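Local coordinates for Sys-1 protein (Caenorhabditis elegans, PDB 3C2G), which regulates transcription in the Wnt asymmetry pathway as a beta-catenin homolog, binding the TCF factor POP-1 directly and activating or repressing target genes, at residues A[11-14]-A[15-19]; A[229-232]-A[233-237]; A[289-292]-A[293-296]; A[500-503]-A[504-508]; A[517-520]-A[521-525]. All coordinates share one frame; numbering follows the deposited sequence.

Contact 1: residues A[11-14]-A[15-19]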
# COMPACT_ATOMS: atom_id res chain seq x y z
N ILE A 11 50.75 -9.19 -10.35
CA ILE A 11 50.06 -8.11 -11.05
C ILE A 11 50.83 -7.70 -12.32
O ILE A 11 50.25 -7.59 -13.41
CB ILE A 11 49.80 -6.92 -10.08
CG1 ILE A 11 48.66 -7.28 -9.12
CG2 ILE A 11 49.48 -5.63 -10.85
CD1 ILE A 11 48.64 -6.50 -7.83
N ARG A 12 52.14 -7.49 -12.16
CA ARG A 12 53.02 -7.09 -13.26
C ARG A 12 53.06 -8.15 -14.36
O ARG A 12 53.10 -7.82 -15.55
CB ARG A 12 54.43 -6.79 -12.73
CG ARG A 12 55.51 -6.62 -13.80
CD ARG A 12 56.87 -6.22 -13.23
NE ARG A 12 57.71 -7.36 -12.86
CZ ARG A 12 58.07 -7.66 -11.61
NH1 ARG A 12 57.66 -6.91 -10.59
NH2 ARG A 12 58.84 -8.72 -11.38
N LEU A 13 53.04 -9.42 -13.97
CA LEU A 13 53.25 -10.52 -14.91
C LEU A 13 51.97 -11.16 -15.47
O LEU A 13 52.03 -11.96 -16.42
CB LEU A 13 54.14 -11.60 -14.27
CG LEU A 13 55.63 -11.69 -14.65
CD1 LEU A 13 56.34 -10.34 -14.80
CD2 LEU A 13 56.38 -12.58 -13.65
N TRP A 14 50.82 -10.80 -14.90
CA TRP A 14 49.56 -11.48 -15.23
C TRP A 14 49.35 -11.64 -16.74
O TRP A 14 49.12 -12.75 -17.23
CB TRP A 14 48.35 -10.78 -14.60
CG TRP A 14 47.06 -11.46 -14.98
CD1 TRP A 14 46.30 -11.20 -16.09
CD2 TRP A 14 46.40 -12.52 -14.28
NE1 TRP A 14 45.21 -12.03 -16.12
CE2 TRP A 14 45.24 -12.85 -15.02
CE3 TRP A 14 46.67 -13.23 -13.10
CZ2 TRP A 14 44.35 -13.86 -14.61
CZ3 TRP A 14 45.79 -14.23 -12.69
CH2 TRP A 14 44.64 -14.53 -13.45
N PHE A 15 49.42 -10.53 -17.46
CA PHE A 15 49.02 -10.53 -18.86
C PHE A 15 49.97 -11.22 -19.83
O PHE A 15 49.59 -11.55 -20.94
CB PHE A 15 48.68 -9.11 -19.31
CG PHE A 15 47.38 -8.61 -18.75
CD1 PHE A 15 46.17 -9.00 -19.32
CD2 PHE A 15 47.37 -7.78 -17.65
CE1 PHE A 15 44.97 -8.54 -18.81
CE2 PHE A 15 46.16 -7.30 -17.13
CZ PHE A 15 44.96 -7.69 -17.70
N ASN A 16 51.20 -11.45 -19.40
CA ASN A 16 52.14 -12.19 -20.23
C ASN A 16 52.44 -13.60 -19.69
O ASN A 16 53.36 -14.28 -20.16
CB ASN A 16 53.40 -11.36 -20.47
CG ASN A 16 53.15 -10.18 -21.42
OD1 ASN A 16 52.55 -10.34 -22.49
ND2 ASN A 16 53.62 -9.00 -21.03
N THR A 17 51.63 -14.05 -18.72
CA THR A 17 51.71 -15.40 -18.18
C THR A 17 50.42 -16.18 -18.47
O THR A 17 49.53 -16.25 -17.62
CB THR A 17 51.96 -15.39 -16.66
OG1 THR A 17 52.79 -14.28 -16.30
CG2 THR A 17 52.62 -16.68 -16.22
N PRO A 18 50.32 -16.80 -19.66
CA PRO A 18 49.07 -17.43 -20.08
C PRO A 18 48.82 -18.81 -19.47
O PRO A 18 47.72 -19.35 -19.61
CB PRO A 18 49.25 -17.54 -21.60
CG PRO A 18 50.71 -17.78 -21.76
CD PRO A 18 51.38 -16.95 -20.68
N ASP A 19 49.84 -19.38 -18.82
CA ASP A 19 49.75 -20.70 -18.19
C ASP A 19 48.71 -20.75 -17.06
O ASP A 19 48.81 -20.02 -16.07
CB ASP A 19 51.11 -21.16 -17.67
CG ASP A 19 51.02 -22.44 -16.85
OD1 ASP A 19 50.83 -23.53 -17.44
OD2 ASP A 19 51.13 -22.36 -15.61

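Contact 2: residues A[229-232]-A[233-237]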
# COMPACT_ATOMS: atom_id res chain seq x y z
N ASN A 229 2.91 -16.37 -8.27
CA ASN A 229 1.82 -17.10 -7.64
C ASN A 229 2.16 -18.55 -7.37
O ASN A 229 1.83 -19.07 -6.32
CB ASN A 229 0.52 -17.04 -8.46
CG ASN A 229 -0.24 -15.72 -8.26
OD1 ASN A 229 0.08 -14.93 -7.37
ND2 ASN A 229 -1.24 -15.49 -9.09
N ALA A 230 2.81 -19.22 -8.32
CA ALA A 230 3.13 -20.64 -8.14
C ALA A 230 4.24 -20.82 -7.09
O ALA A 230 4.27 -21.83 -6.39
CB ALA A 230 3.49 -21.29 -9.45
N VAL A 231 5.10 -19.82 -6.96
CA VAL A 231 6.15 -19.80 -5.95
C VAL A 231 5.56 -19.61 -4.54
O VAL A 231 5.95 -20.32 -3.60
CB VAL A 231 7.24 -18.72 -6.28
CG1 VAL A 231 8.20 -18.53 -5.12
CG2 VAL A 231 8.00 -19.08 -7.55
N MSE A 232 4.66 -18.64 -4.39
CA MSE A 232 3.86 -18.47 -3.17
C MSE A 232 3.28 -19.81 -2.72
O MSE A 232 3.43 -20.22 -1.57
CB MSE A 232 2.68 -17.57 -3.48
CG MSE A 232 2.66 -16.15 -2.93
SE MSE A 232 0.78 -15.54 -3.22
CE MSE A 232 -0.09 -17.13 -2.53
N ILE A 233 2.63 -20.50 -3.65
CA ILE A 233 1.85 -21.68 -3.36
C ILE A 233 2.71 -22.90 -3.12
O ILE A 233 2.46 -23.66 -2.19
CB ILE A 233 0.79 -21.93 -4.46
CG1 ILE A 233 -0.27 -20.83 -4.40
CG2 ILE A 233 0.14 -23.31 -4.31
CD1 ILE A 233 -1.04 -20.78 -3.07
N GLY A 234 3.71 -23.10 -3.97
CA GLY A 234 4.75 -24.09 -3.75
C GLY A 234 5.40 -23.98 -2.38
O GLY A 234 5.60 -24.98 -1.71
N SER A 235 5.73 -22.77 -1.95
CA SER A 235 6.30 -22.58 -0.62
C SER A 235 5.27 -22.89 0.45
O SER A 235 5.58 -23.56 1.45
CB SER A 235 6.85 -21.17 -0.42
OG SER A 235 7.78 -20.80 -1.43
N TYR A 236 4.03 -22.41 0.25
CA TYR A 236 2.98 -22.68 1.22
C TYR A 236 2.82 -24.19 1.40
O TYR A 236 2.73 -24.69 2.51
CB TYR A 236 1.64 -22.03 0.86
CG TYR A 236 0.60 -22.40 1.87
CD1 TYR A 236 0.64 -21.87 3.17
CD2 TYR A 236 -0.38 -23.34 1.58
CE1 TYR A 236 -0.29 -22.24 4.13
CE2 TYR A 236 -1.32 -23.71 2.52
CZ TYR A 236 -1.27 -23.16 3.79
OH TYR A 236 -2.21 -23.53 4.73
N ARG A 237 2.81 -24.91 0.29
CA ARG A 237 2.64 -26.34 0.35
C ARG A 237 3.66 -27.01 1.26
O ARG A 237 3.34 -28.00 1.90
CB ARG A 237 2.68 -26.95 -1.04
CG ARG A 237 1.34 -26.90 -1.75
CD ARG A 237 1.42 -27.55 -3.10
NE ARG A 237 0.12 -28.13 -3.44
CZ ARG A 237 -0.09 -28.97 -4.46
NH1 ARG A 237 0.91 -29.33 -5.26
NH2 ARG A 237 -1.32 -29.44 -4.67

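Contact 3: residues A[289-292]-A[293-296]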
# COMPACT_ATOMS: atom_id res chain seq x y z
N ILE A 289 -3.42 -15.57 -2.03
CA ILE A 289 -3.07 -14.86 -0.81
C ILE A 289 -3.79 -15.41 0.42
O ILE A 289 -3.16 -15.66 1.45
CB ILE A 289 -3.34 -13.36 -0.94
CG1 ILE A 289 -2.45 -12.76 -2.03
CG2 ILE A 289 -3.06 -12.65 0.38
CD1 ILE A 289 -2.85 -11.35 -2.38
N THR A 290 -5.10 -15.61 0.31
CA THR A 290 -5.89 -16.02 1.46
C THR A 290 -5.56 -17.44 1.90
O THR A 290 -5.63 -17.73 3.09
CB THR A 290 -7.42 -15.78 1.28
OG1 THR A 290 -7.92 -16.60 0.23
CG2 THR A 290 -7.71 -14.34 0.92
N THR A 291 -5.19 -18.30 0.95
CA THR A 291 -4.73 -19.66 1.26
C THR A 291 -3.44 -19.63 2.08
O THR A 291 -3.31 -20.35 3.07
CB THR A 291 -4.47 -20.49 -0.02
OG1 THR A 291 -5.68 -20.58 -0.78
CG2 THR A 291 -3.98 -21.93 0.31
N VAL A 292 -2.51 -18.77 1.65
CA VAL A 292 -1.18 -18.69 2.22
C VAL A 292 -1.20 -18.10 3.61
O VAL A 292 -0.46 -18.56 4.48
CB VAL A 292 -0.21 -17.92 1.27
CG1 VAL A 292 1.06 -17.48 2.00
CG2 VAL A 292 0.13 -18.79 0.05
N VAL A 293 -2.04 -17.10 3.83
CA VAL A 293 -2.11 -16.47 5.15
C VAL A 293 -2.83 -17.29 6.21
O VAL A 293 -3.06 -16.82 7.31
CB VAL A 293 -2.66 -15.02 5.12
CG1 VAL A 293 -1.82 -14.15 4.20
CG2 VAL A 293 -4.14 -14.99 4.71
N GLN A 294 -3.16 -18.54 5.89
CA GLN A 294 -3.58 -19.50 6.93
C GLN A 294 -2.38 -19.93 7.79
O GLN A 294 -2.58 -20.46 8.88
CB GLN A 294 -4.23 -20.75 6.32
CG GLN A 294 -5.51 -20.49 5.53
CD GLN A 294 -6.01 -21.72 4.74
OE1 GLN A 294 -7.14 -22.17 4.94
NE2 GLN A 294 -5.17 -22.25 3.85
N TYR A 295 -1.15 -19.72 7.32
CA TYR A 295 0.01 -20.10 8.12
C TYR A 295 0.22 -19.16 9.31
O TYR A 295 0.32 -17.96 9.14
CB TYR A 295 1.29 -20.23 7.30
CG TYR A 295 2.39 -20.87 8.13
CD1 TYR A 295 2.46 -22.26 8.25
CD2 TYR A 295 3.31 -20.10 8.85
CE1 TYR A 295 3.42 -22.87 9.02
CE2 TYR A 295 4.28 -20.70 9.65
CZ TYR A 295 4.32 -22.09 9.73
OH TYR A 295 5.27 -22.72 10.50
N PRO A 296 0.31 -19.72 10.53
CA PRO A 296 0.42 -18.84 11.70
C PRO A 296 1.79 -18.21 11.84
O PRO A 296 2.63 -18.68 12.60
CB PRO A 296 0.10 -19.77 12.87
CG PRO A 296 0.48 -21.16 12.38
CD PRO A 296 0.31 -21.15 10.88

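Contact 4: residues A[500-503]-A[504-508]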
# COMPACT_ATOMS: atom_id res chain seq x y z
N ALA A 500 -19.43 21.25 16.37
CA ALA A 500 -18.01 21.31 16.68
C ALA A 500 -17.13 20.92 15.49
O ALA A 500 -16.08 21.53 15.27
CB ALA A 500 -17.71 20.46 17.88
N ALA A 501 -17.55 19.93 14.71
CA ALA A 501 -16.77 19.50 13.56
C ALA A 501 -16.80 20.56 12.48
O ALA A 501 -15.79 20.82 11.81
CB ALA A 501 -17.27 18.18 13.03
N TYR A 502 -17.95 21.19 12.33
CA TYR A 502 -18.16 22.23 11.34
C TYR A 502 -17.28 23.46 11.62
O TYR A 502 -16.66 23.99 10.70
CB TYR A 502 -19.64 22.59 11.33
CG TYR A 502 -20.08 23.60 10.32
CD1 TYR A 502 -20.32 23.25 8.98
CD2 TYR A 502 -20.31 24.92 10.71
CE1 TYR A 502 -20.76 24.21 8.05
CE2 TYR A 502 -20.75 25.87 9.80
CZ TYR A 502 -20.98 25.52 8.49
OH TYR A 502 -21.41 26.51 7.63
N SER A 503 -17.21 23.87 12.89
CA SER A 503 -16.30 24.94 13.34
C SER A 503 -14.85 24.57 13.09
O SER A 503 -14.09 25.35 12.54
CB SER A 503 -16.49 25.21 14.83
OG SER A 503 -17.69 25.92 15.07
N TRP A 504 -14.48 23.36 13.50
CA TRP A 504 -13.11 22.86 13.36
C TRP A 504 -12.59 22.94 11.93
O TRP A 504 -11.45 23.35 11.70
CB TRP A 504 -13.06 21.42 13.85
CG TRP A 504 -11.76 20.72 13.59
CD1 TRP A 504 -10.62 20.80 14.33
CD2 TRP A 504 -11.48 19.81 12.52
NE1 TRP A 504 -9.64 20.01 13.78
CE2 TRP A 504 -10.14 19.39 12.67
CE3 TRP A 504 -12.24 19.30 11.45
CZ2 TRP A 504 -9.54 18.49 11.79
CZ3 TRP A 504 -11.63 18.40 10.57
CH2 TRP A 504 -10.29 18.01 10.75
N VAL A 505 -13.44 22.57 10.97
CA VAL A 505 -13.03 22.53 9.58
C VAL A 505 -12.64 23.92 9.05
O VAL A 505 -11.74 24.06 8.22
CB VAL A 505 -14.10 21.81 8.68
CG1 VAL A 505 -15.17 22.77 8.19
CG2 VAL A 505 -13.43 21.14 7.51
N PHE A 506 -13.29 24.96 9.56
CA PHE A 506 -12.96 26.32 9.13
C PHE A 506 -11.65 26.85 9.70
O PHE A 506 -11.05 27.76 9.14
CB PHE A 506 -14.13 27.27 9.37
CG PHE A 506 -15.26 27.05 8.41
CD1 PHE A 506 -15.19 27.53 7.11
CD2 PHE A 506 -16.38 26.32 8.80
CE1 PHE A 506 -16.22 27.31 6.22
CE2 PHE A 506 -17.42 26.08 7.91
CZ PHE A 506 -17.34 26.58 6.62
N ARG A 507 -11.19 26.26 10.80
CA ARG A 507 -9.93 26.63 11.43
C ARG A 507 -8.76 25.84 10.86
O ARG A 507 -7.61 26.12 11.17
CB ARG A 507 -10.01 26.43 12.95
CG ARG A 507 -10.99 27.38 13.64
CD ARG A 507 -10.84 27.35 15.15
NE ARG A 507 -11.87 26.53 15.81
CZ ARG A 507 -11.68 25.29 16.25
NH1 ARG A 507 -10.50 24.69 16.13
NH2 ARG A 507 -12.69 24.64 16.83
N GLN A 508 -9.05 24.85 10.02
CA GLN A 508 -8.01 24.03 9.40
C GLN A 508 -7.25 24.83 8.35
O GLN A 508 -7.83 25.75 7.74
CB GLN A 508 -8.60 22.75 8.79
CG GLN A 508 -8.90 21.62 9.77
CD GLN A 508 -7.71 21.21 10.63
OE1 GLN A 508 -7.41 21.86 11.62
NE2 GLN A 508 -7.04 20.12 10.26

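Contact 5: residues A[517-520]-A[521-525]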
# COMPACT_ATOMS: atom_id res chain seq x y z
N THR A 517 -12.24 17.51 0.38
CA THR A 517 -12.81 16.83 1.54
C THR A 517 -13.47 17.80 2.52
O THR A 517 -14.46 17.45 3.17
CB THR A 517 -11.74 15.98 2.26
OG1 THR A 517 -11.13 15.10 1.33
CG2 THR A 517 -12.36 15.14 3.33
N LYS A 518 -12.91 19.00 2.63
CA LYS A 518 -13.48 20.05 3.47
C LYS A 518 -14.83 20.48 2.91
O LYS A 518 -15.80 20.64 3.65
CB LYS A 518 -12.52 21.24 3.60
CG LYS A 518 -11.32 20.96 4.51
CD LYS A 518 -10.15 21.88 4.24
CE LYS A 518 -10.17 23.09 5.14
NZ LYS A 518 -8.92 23.89 5.00
N GLN A 519 -14.90 20.64 1.59
CA GLN A 519 -16.15 20.96 0.96
C GLN A 519 -17.20 19.86 1.22
O GLN A 519 -18.34 20.19 1.54
CB GLN A 519 -15.96 21.22 -0.54
CG GLN A 519 -17.25 21.55 -1.31
CD GLN A 519 -17.99 22.77 -0.76
OE1 GLN A 519 -17.38 23.69 -0.21
NE2 GLN A 519 -19.32 22.77 -0.91
N GLN A 520 -16.82 18.59 1.12
CA GLN A 520 -17.80 17.51 1.32
C GLN A 520 -18.28 17.39 2.77
O GLN A 520 -19.41 16.97 3.01
CB GLN A 520 -17.36 16.16 0.74
CG GLN A 520 -16.41 15.33 1.60
CD GLN A 520 -16.24 13.87 1.14
OE1 GLN A 520 -16.74 13.45 0.08
NE2 GLN A 520 -15.51 13.08 1.94
N LEU A 521 -17.44 17.78 3.73
CA LEU A 521 -17.82 17.78 5.14
C LEU A 521 -18.85 18.85 5.41
O LEU A 521 -19.79 18.64 6.19
CB LEU A 521 -16.59 18.01 6.03
CG LEU A 521 -16.80 17.88 7.54
CD1 LEU A 521 -15.57 17.36 8.21
CD2 LEU A 521 -17.22 19.20 8.18
N VAL A 522 -18.66 20.01 4.79
CA VAL A 522 -19.56 21.14 4.91
C VAL A 522 -20.94 20.77 4.39
O VAL A 522 -21.95 21.00 5.08
CB VAL A 522 -18.98 22.37 4.17
CG1 VAL A 522 -20.04 23.44 3.97
CG2 VAL A 522 -17.80 22.94 4.95
N GLU A 523 -20.98 20.17 3.20
CA GLU A 523 -22.22 19.77 2.54
C GLU A 523 -22.96 18.73 3.35
O GLU A 523 -24.17 18.81 3.54
CB GLU A 523 -21.94 19.23 1.13
CG GLU A 523 -21.43 20.28 0.15
CD GLU A 523 -21.10 19.71 -1.23
OE1 GLU A 523 -20.10 20.19 -1.84
OE2 GLU A 523 -21.83 18.80 -1.71
N ARG A 524 -22.21 17.75 3.86
CA ARG A 524 -22.79 16.69 4.65
C ARG A 524 -23.35 17.23 5.96
O ARG A 524 -24.33 16.70 6.46
CB ARG A 524 -21.79 15.55 4.88
CG ARG A 524 -21.61 14.71 3.65
CD ARG A 524 -20.47 13.75 3.76
NE ARG A 524 -20.36 12.95 2.54
CZ ARG A 524 -19.53 11.92 2.40
NH1 ARG A 524 -18.75 11.56 3.40
NH2 ARG A 524 -19.51 11.24 1.26
N THR A 525 -22.74 18.28 6.50
CA THR A 525 -23.24 18.92 7.69
C THR A 525 -24.63 19.51 7.41
O THR A 525 -25.60 19.22 8.12
CB THR A 525 -22.29 20.02 8.18
OG1 THR A 525 -21.02 19.44 8.52
CG2 THR A 525 -22.85 20.72 9.39

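Contact 1: residues A[11-14]-A[15-19]
W14 sets the edge of its indole against the face of F15, the next residue in the chain. The pair forms a T-shaped (edge-to-face) stack where helix 3-13 gives way to a loop. CD1 of W14 sits over the centre of the phenyl ring and lies 3.9 Å from CG of F15. The planes of the indole five-membered ring and the phenyl ring stand 79° apart. With CG of W14 anti to the backbone N (chi1 178°) and CG of F15 beside its own N (chi1 -73°), the two adjacent rings can meet in this way.

The indole is the tightly packed part. It is buried, its NE1 is hydrogen-bonded to D60, and R23 makes a cation-pi contact with it. The looser side is the solvent-facing one, where F15 and N16 are exposed. Backbone bonds hold the turn between these two sides. N16 N donates to L13 O at 3.1 Å, and T17 N donates to W14 O at 3.2 Å. Both donors sit above the carbonyl planes, not on lone pairs. T17 OG1 also approaches L13 O, but too closely for its distance to be trusted.

The loop then runs to D19, which N-caps helix 20-37 by accepting from Q22 N. W14 packs on M26 of that helix and on I57 of helix 47-62, so the turn is anchored to both.

Contact 2: residues A[229-232]-A[233-237]
S235 carries OG beside its own backbone N and anti to its carbonyl carbon (chi1 -54°), which sets the hydroxyl against V231 O one turn back. I233 makes the same choice with CG1 (chi1 -68°), so this branch runs back along the helix towards N229. The selenomethionine M232 bends at chi3 (47°) and turns its CE methyl towards I233.

All these residues lie within helix 224-239 of the armadillo domain. The regular i to i+4 backbone hydrogen bonds run through the contact, for example from G234 N to A230 O at 2.8 Å. V231 O is gripped twice. S235 N donates to it at 3.0 Å, and S235 OG donates to it at 2.9 Å. The two donors come from opposite faces of the carbonyl plane. Replacing this serine by an alanine would probably leave V231 O with only the backbone N-H as its donor from this turn.

The apolar part is on another side of the helix. CE of M232 touches CD1 of I233 at 3.8 Å, and the two side chains cross at a slant. CG1 of I233 also rests 3.3 Å from N229 O. M232 packs further on A288 of helix 285-292 and on F264 of helix 251-270.

S235 is buried among P183, V259 and I260. Its hydroxyl spends its proton on its own helix, so this polar group can lie between apolar neighbours without needing an acceptor from them.

Contact 3: residues A[289-292]-A[293-296]
V293 follows the last turn of helix 285-292, and its N donates to I289 O at 3.0 Å. Its two methyl groups fold back over that turn. CG1 lies beside the backbone N (chi1 -58°), 3.4 Å from I289 O. CG2 takes the crowded position between N and carbonyl carbon, 3.5 Å from T290 O. Cut back to an alanine, this residue would probably leave the two carbonyls less covered and a gap beside F328.

Q294 reaches back with its amide. NE2 donates to T291 O at 2.8 Å, in the carbonyl plane and on a lone pair. The backbone N of Q294 makes a weak bond to the same oxygen, so one side chain and its own backbone close over the helix end.

Y295 N completes a type I beta turn with V292 O at 3.1 Å, a nearly straight bond (171°). Its side chain leads away from the turn, and OH is hydrogen-bonded to Q242 O. P296 then lays CD over one face of the Y295 ring.

This helix exit is packed among several neighbours of the armadillo superhelix. V293 and Q294 rest on F328 of helix 325-335, Y295 meets L253 and I257 of helix 251-270, and V292 meets L300 of helix 298-311.

Contact 4: residues A[500-503]-A[504-508]
A500 opens the last turns of helix 494-507 in the armadillo domain, and its O accepts from W504 N at 3.0 Å. A501 O does the same for V505 N. It also lies near the plane of the W504 indole, at the ring edge, 3.9 Å from CE3. That ring extends away to L457 and L458 and makes a cation-pi contact with R461.

Y502 carries the main side-chain contact. With CG anti to the backbone N (chi1 -177°), the ring offers one face to F506 one turn on. The two form a T-shaped (edge-to-face) stack with planes at 73°. F506 supplies the edge, and its CE2 stands over one face of the tyrosine, 3.7 Å from CZ. L555 packs against both rings. Y502 O faces the same phenyl ring from its edge.

S503 O receives two weak bonds, from F506 N at 3.1 Å and from R507 N at 3.5 Å. R507 N also donates to W504 O. The bent side chain of R507 folds back along the helix here. Its guanidinium lays one face over S503 O, and NE is 4.1 Å from that oxygen.

Contact 5: residues A[517-520]-A[521-525]
Q520 and R524 run alongside each other, one turn apart on helix 515-535, a long helix of the armadillo domain, with their flat ends facing the same direction. R524 can be followed outward. Its CB, CG and CD all pass close to Q520 O, with CG at 3.2 Å. NE passes the same oxygen at a longer 4.2 Å. The extended chain thus runs along the carbonyl that its own backbone N already uses as acceptor. Farther out, the guanidinium stacks on the Q520 amide, with the planes only 23° apart. CZ lies over the amide, nearest to Q520 OE1 at 3.9 Å. NH2 lies 3.7 Å from Q520 OE1, which is over one face of the group near its rim. NH1 is 3.9 Å from Q520 NE2. The two flat groups stack, and no hydrogen bond joins R524 to the Q520 amide. The hydrogen bond of NH1 goes instead to S462 O in helix 457-472. Q520 NE2 also reaches S462, through a weak bond to OG.

Q519 and E523 make the polar pair on another side. The glutamine chain bends at chi2 (58°), which turns NE2 to E523 OE1 at 2.9 Å. The oxygen lies in the amide plane of Q519 and is met on its anti side. Amide and carboxylate planes are turned 51° apart. OE2 of E523 forms a salt bridge with K562, so both carboxylate oxygens are engaged. F565 of helix 563-579 packs on both side chains.

At the far end T525 OG1 donates to L521 O at 2.8 Å, from the face opposite to that used by T525 N.

The five contacts are strung along one elongated helical domain. Contact 1 lies near the N-terminal end, and its centre is about 80 Å from that of contact 4. Contacts 2 and 3 form a neighbouring pair with centres about 11 Å apart. There Y236 CB packs on V292 CG2 at 3.7 Å, and Y236 OH lies 3.3 Å from Q294 NE2. Contacts 4 and 5 form a second pair, centres about 11 Å apart, on two successive helices. Y502 CD1 meets T525 CG2 at 3.6 Å, and F506 CZ faces V522 CG2 at 4.0 Å. The nearest atoms of contacts 3 and 5 are about 28 Å apart. All five are structural packing, with no catalytic site among them.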